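Local coordinates for protein glutathione S-transferase domain (Xanthobacter autotrophicus, PDB 4HZ2) that binds glutathione and probably works as a glutathione transferase, joining the tripeptide through its sulfur to electrophilic substrates, at residues Ala108-Glu119 with Val172-Leu183. Sequence-based numbering, arbitrary orientation.
Sequences ARTRVHEWLFFE and VGEGPTIADLAL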
loop_
_atom_site.group_PDB
_atom_site.type_symbol
_atom_site.label_atom_id
_atom_site.label_comp_id
_atom_site.label_asym_id
_atom_site.label_seq_id
_atom_site.Cartn_x
_atom_site.Cartn_y
_atom_site.Cartn_z
ATOM N N ALA B 108 -9.688 6.802 14.514
ATOM C CA ALA B 108 -10.194 5.531 14.008
ATOM C C ALA B 108 -9.908 5.398 12.498
ATOM O O ALA B 108 -9.494 4.319 12.015
ATOM C CB ALA B 108 -11.684 5.340 14.304
ATOM N N ARG B 109 -10.136 6.452 11.732
ATOM C CA ARG B 109 -9.858 6.407 10.294
ATOM C C ARG B 109 -8.362 6.178 10.056
ATOM O O ARG B 109 -7.951 5.428 9.163
ATOM C CB ARG B 109 -10.281 7.724 9.660
ATOM C CG ARG B 109 -9.897 7.838 8.209
ATOM C CD ARG B 109 -10.723 6.914 7.334
ATOM N NE ARG B 109 -10.837 7.465 5.990
ATOM C CZ ARG B 109 -11.830 8.252 5.591
ATOM N NH1 ARG B 109 -12.809 8.576 6.429
ATOM N NH2 ARG B 109 -11.850 8.715 4.347
ATOM N N THR B 110 -7.539 6.867 10.857
ATOM C CA THR B 110 -6.098 6.687 10.707
ATOM C C THR B 110 -5.671 5.248 11.004
ATOM O O THR B 110 -4.823 4.674 10.283
ATOM C CB THR B 110 -5.336 7.685 11.557
ATOM O OG1 THR B 110 -5.487 8.966 10.952
ATOM C CG2 THR B 110 -3.847 7.347 11.619
ATOM N N ARG B 111 -6.258 4.653 12.046
ATOM C CA ARG B 111 -5.968 3.237 12.329
ATOM C C ARG B 111 -6.367 2.348 11.160
ATOM O O ARG B 111 -5.642 1.396 10.816
ATOM C CB ARG B 111 -6.628 2.749 13.616
ATOM C CG ARG B 111 -6.094 3.457 14.848
ATOM C CD ARG B 111 -4.604 3.226 15.001
ATOM N NE ARG B 111 -4.131 3.723 16.291
ATOM C CZ ARG B 111 -2.912 4.209 16.493
ATOM N NH1 ARG B 111 -2.057 4.237 15.479
ATOM N NH2 ARG B 111 -2.563 4.649 17.708
ATOM N N VAL B 112 -7.514 2.664 10.531
ATOM C CA VAL B 112 -7.908 1.933 9.334
ATOM C C VAL B 112 -6.831 2.089 8.231
ATOM O O VAL B 112 -6.400 1.108 7.619
ATOM C CB VAL B 112 -9.284 2.382 8.774
ATOM C CG1 VAL B 112 -9.483 1.797 7.371
ATOM C CG2 VAL B 112 -10.413 1.951 9.690
ATOM N N HIS B 113 -6.423 3.329 7.934
ATOM C CA HIS B 113 -5.383 3.556 6.920
ATOM C C HIS B 113 -4.147 2.738 7.196
ATOM O O HIS B 113 -3.570 2.171 6.266
ATOM C CB HIS B 113 -4.993 5.038 6.824
ATOM C CG HIS B 113 -6.106 5.914 6.354
ATOM N ND1 HIS B 113 -6.227 7.228 6.744
ATOM C CD2 HIS B 113 -7.115 5.690 5.459
ATOM C CE1 HIS B 113 -7.282 7.769 6.142
ATOM N NE2 HIS B 113 -7.846 6.855 5.376
ATOM N N GLU B 114 -3.713 2.719 8.461
ATOM C CA GLU B 114 -2.497 1.965 8.828
ATOM C C GLU B 114 -2.605 0.499 8.437
ATOM O O GLU B 114 -1.683 -0.064 7.837
ATOM C CB GLU B 114 -2.194 2.105 10.321
ATOM C CG GLU B 114 -1.836 3.516 10.716
ATOM C CD GLU B 114 -1.645 3.644 12.211
ATOM O OE1 GLU B 114 -2.068 2.697 12.928
ATOM O OE2 GLU B 114 -1.105 4.682 12.670
ATOM N N TRP B 115 -3.732 -0.127 8.763
ATOM C CA TRP B 115 -3.913 -1.526 8.384
ATOM C C TRP B 115 -3.964 -1.701 6.857
ATOM O O TRP B 115 -3.491 -2.723 6.338
ATOM C CB TRP B 115 -5.169 -2.133 9.031
ATOM C CG TRP B 115 -5.039 -2.342 10.472
ATOM C CD1 TRP B 115 -5.801 -1.772 11.472
ATOM C CD2 TRP B 115 -4.163 -3.285 11.124
ATOM N NE1 TRP B 115 -5.392 -2.257 12.713
ATOM C CE2 TRP B 115 -4.433 -3.218 12.510
ATOM C CE3 TRP B 115 -3.191 -4.187 10.666
ATOM C CZ2 TRP B 115 -3.712 -3.965 13.449
ATOM C CZ3 TRP B 115 -2.483 -4.968 11.614
ATOM C CH2 TRP B 115 -2.767 -4.845 12.989
ATOM N N LEU B 116 -4.548 -0.738 6.138
ATOM C CA LEU B 116 -4.609 -0.893 4.681
ATOM C C LEU B 116 -3.215 -0.819 4.056
ATOM O O LEU B 116 -2.943 -1.540 3.081
ATOM C CB LEU B 116 -5.503 0.199 4.047
ATOM C CG LEU B 116 -6.972 0.228 4.470
ATOM C CD1 LEU B 116 -7.696 1.371 3.776
ATOM C CD2 LEU B 116 -7.661 -1.105 4.128
ATOM N N PHE B 117 -2.333 0.063 4.561
ATOM C CA PHE B 117 -0.990 0.116 4.003
ATOM C C PHE B 117 -0.143 -1.075 4.457
ATOM O O PHE B 117 0.649 -1.633 3.670
ATOM C CB PHE B 117 -0.304 1.483 4.252
ATOM C CG PHE B 117 -0.938 2.583 3.479
ATOM C CD1 PHE B 117 -0.795 2.646 2.096
ATOM C CD2 PHE B 117 -1.711 3.516 4.125
ATOM C CE1 PHE B 117 -1.417 3.655 1.342
ATOM C CE2 PHE B 117 -2.359 4.531 3.402
ATOM C CZ PHE B 117 -2.199 4.605 2.002
ATOM N N PHE B 118 -0.328 -1.481 5.718
ATOM C CA PHE B 118 0.259 -2.746 6.165
ATOM C C PHE B 118 -0.141 -3.891 5.249
ATOM O O PHE B 118 0.700 -4.714 4.830
ATOM C CB PHE B 118 -0.114 -3.049 7.632
ATOM C CG PHE B 118 0.147 -4.469 8.054
ATOM C CD1 PHE B 118 1.409 -4.858 8.521
ATOM C CD2 PHE B 118 -0.892 -5.412 8.057
ATOM C CE1 PHE B 118 1.622 -6.171 8.937
ATOM C CE2 PHE B 118 -0.679 -6.720 8.472
ATOM C CZ PHE B 118 0.582 -7.091 8.939
ATOM N N GLU B 119 -1.430 -3.951 4.913
ATOM C CA GLU B 119 -1.887 -5.019 4.051
ATOM C C GLU B 119 -1.134 -5.010 2.700
ATOM O O GLU B 119 -0.706 -6.053 2.185
ATOM C CB GLU B 119 -3.416 -4.967 3.850
ATOM C CG GLU B 119 -3.933 -6.177 3.126
ATOM C CD GLU B 119 -4.195 -5.927 1.623
ATOM O OE1 GLU B 119 -4.159 -4.766 1.176
ATOM O OE2 GLU B 119 -4.434 -6.908 0.878
ATOM N N VAL B 172 -9.859 -2.312 14.306
ATOM C CA VAL B 172 -9.968 -0.894 14.694
ATOM C C VAL B 172 -11.203 -0.650 15.550
ATOM O O VAL B 172 -12.292 -1.113 15.201
ATOM C CB VAL B 172 -10.090 0.025 13.456
ATOM C CG1 VAL B 172 -10.245 1.479 13.896
ATOM C CG2 VAL B 172 -8.885 -0.167 12.548
ATOM N N GLY B 173 -11.035 0.096 16.644
ATOM C CA GLY B 173 -12.158 0.454 17.473
ATOM C C GLY B 173 -12.908 -0.753 17.994
ATOM O O GLY B 173 -12.287 -1.763 18.340
ATOM N N GLU B 174 -14.242 -0.632 18.058
ATOM C CA GLU B 174 -15.115 -1.611 18.694
ATOM C C GLU B 174 -16.054 -2.354 17.722
ATOM O O GLU B 174 -17.021 -2.996 18.137
ATOM C CB GLU B 174 -15.889 -0.929 19.834
ATOM C CG GLU B 174 -14.906 -0.410 20.887
ATOM C CD GLU B 174 -15.562 0.160 22.108
ATOM O OE1 GLU B 174 -16.808 0.135 22.167
ATOM O OE2 GLU B 174 -14.816 0.627 23.000
ATOM N N GLY B 175 -15.755 -2.269 16.425
ATOM C CA GLY B 175 -16.560 -2.956 15.426
ATOM C C GLY B 175 -15.806 -3.164 14.117
ATOM O O GLY B 175 -14.709 -2.632 13.938
ATOM N N PRO B 176 -16.396 -3.943 13.194
ATOM C CA PRO B 176 -15.764 -4.229 11.893
ATOM C C PRO B 176 -15.671 -2.988 10.992
ATOM O O PRO B 176 -16.575 -2.123 11.004
ATOM C CB PRO B 176 -16.722 -5.249 11.246
ATOM C CG PRO B 176 -18.023 -5.077 11.958
ATOM C CD PRO B 176 -17.726 -4.567 13.345
ATOM N N THR B 177 -14.603 -2.929 10.200
ATOM C CA THR B 177 -14.382 -1.820 9.271
ATOM C C THR B 177 -13.770 -2.391 8.007
ATOM O O THR B 177 -13.497 -3.607 7.930
ATOM C CB THR B 177 -13.413 -0.748 9.842
ATOM O OG1 THR B 177 -12.135 -1.362 10.088
ATOM C CG2 THR B 177 -13.964 -0.089 11.136
ATOM N N ILE B 178 -13.500 -1.533 7.012
ATOM C CA ILE B 178 -12.792 -2.017 5.818
ATOM C C ILE B 178 -11.376 -2.516 6.131
ATOM O O ILE B 178 -10.781 -3.221 5.309
ATOM C CB ILE B 178 -12.723 -0.961 4.697
ATOM C CG1 ILE B 178 -12.030 0.318 5.163
ATOM C CG2 ILE B 178 -14.124 -0.679 4.162
ATOM C CD1 ILE B 178 -11.683 1.267 4.013
ATOM N N ALA B 179 -10.817 -2.154 7.288
ATOM C CA ALA B 179 -9.530 -2.768 7.642
ATOM C C ALA B 179 -9.700 -4.287 7.783
ATOM O O ALA B 179 -8.883 -5.058 7.254
ATOM C CB ALA B 179 -8.987 -2.160 8.913
ATOM N N ASP B 180 -10.766 -4.731 8.470
ATOM C CA ASP B 180 -11.006 -6.174 8.573
ATOM C C ASP B 180 -11.224 -6.786 7.191
ATOM O O ASP B 180 -10.712 -7.858 6.889
ATOM C CB ASP B 180 -12.167 -6.515 9.509
ATOM C CG ASP B 180 -12.012 -5.877 10.867
ATOM O OD1 ASP B 180 -11.240 -6.396 11.731
ATOM O OD2 ASP B 180 -12.591 -4.797 11.076
ATOM N N LEU B 181 -12.026 -6.128 6.345
ATOM C CA LEU B 181 -12.263 -6.656 4.999
ATOM C C LEU B 181 -10.947 -6.803 4.208
ATOM O O LEU B 181 -10.716 -7.847 3.590
ATOM C CB LEU B 181 -13.247 -5.768 4.210
ATOM C CG LEU B 181 -14.669 -5.598 4.761
ATOM C CD1 LEU B 181 -15.560 -4.773 3.818
ATOM C CD2 LEU B 181 -15.296 -6.970 5.026
ATOM N N ALA B 182 -10.098 -5.767 4.249
ATOM C CA ALA B 182 -8.875 -5.773 3.468
ATOM C C ALA B 182 -7.965 -6.944 3.848
ATOM O O ALA B 182 -7.368 -7.564 2.974
ATOM C CB ALA B 182 -8.105 -4.456 3.570
ATOM N N LEU B 183 -7.856 -7.236 5.149
ATOM C CA LEU B 183 -6.971 -8.327 5.600
ATOM C C LEU B 183 -7.669 -9.690 5.558
ATOM O O LEU B 183 -7.000 -10.737 5.489
ATOM C CB LEU B 183 -6.361 -8.019 6.975
ATOM C CG LEU B 183 -5.205 -6.998 6.835
ATOM C CD1 LEU B 183 -5.036 -6.111 8.057
ATOM C CD2 LEU B 183 -3.885 -7.656 6.439
#
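Val112 meets Val172, Thr177, Ile178 and Ala179 with its two methyls. CG1 lies 3.7 Å from Ile178 CG1, the two side chains crossing at about a right angle. CG2 touches Val172 CG2 and meets Thr177 OG1 tip to tip. CG1 stands anti to the backbone N (chi1 168°), which leaves CG2 beside that N and directed at Val172 and Thr177. With an alanine in place of Val112, both methyls would go, which would probably open a gap between Ile178 and Val172 and take one apolar neighbour from the Thr177 side chain. Val172 also sets CG2 at the edge of the Trp115 ring, 3.6 Å from Trp115 CD1. Its CG1 rests on Ala108 O and Arg111 CB. Further along, Trp115 CB packs on Ala179 CB, and Leu183 CD1, in the conformer given, comes obliquely to Trp115 CE3. The tightest pair is Leu116 CD2 with Ala182 CB, 3.4 Å apart and closer than usual for two carbons.

The helices run nearly parallel here, their axes 9° apart and 8.9 Å at closest approach. They belong to the all-helical C-terminal domain of the glutathione transferase fold. The capping box at the start of helix 178-187 matches the N-capping box known in this family: Thr177 OG1 accepts from Ala179 N at 3.2 Å, and Asp180 OD2 accepts from Thr177 N at 2.9 Å through its anti lone pair. Asp180 OD1 is bound by Trp206 and Leu171, which ties the cap to the rest of the domain.

Glu119 combines apolar and polar roles. The Glu119 and Leu183 side chains run past each other in opposite directions, with Glu119 CG near Leu183 CD2. Beyond the bend at chi2, the Glu119 carboxylate makes a salt bridge with Lys36 and a hydrogen bond with Asn89. These two bonds would probably limit how far it can turn. The side chain lies close to those of Asn33 and Gln120, both seen to bind glutathione.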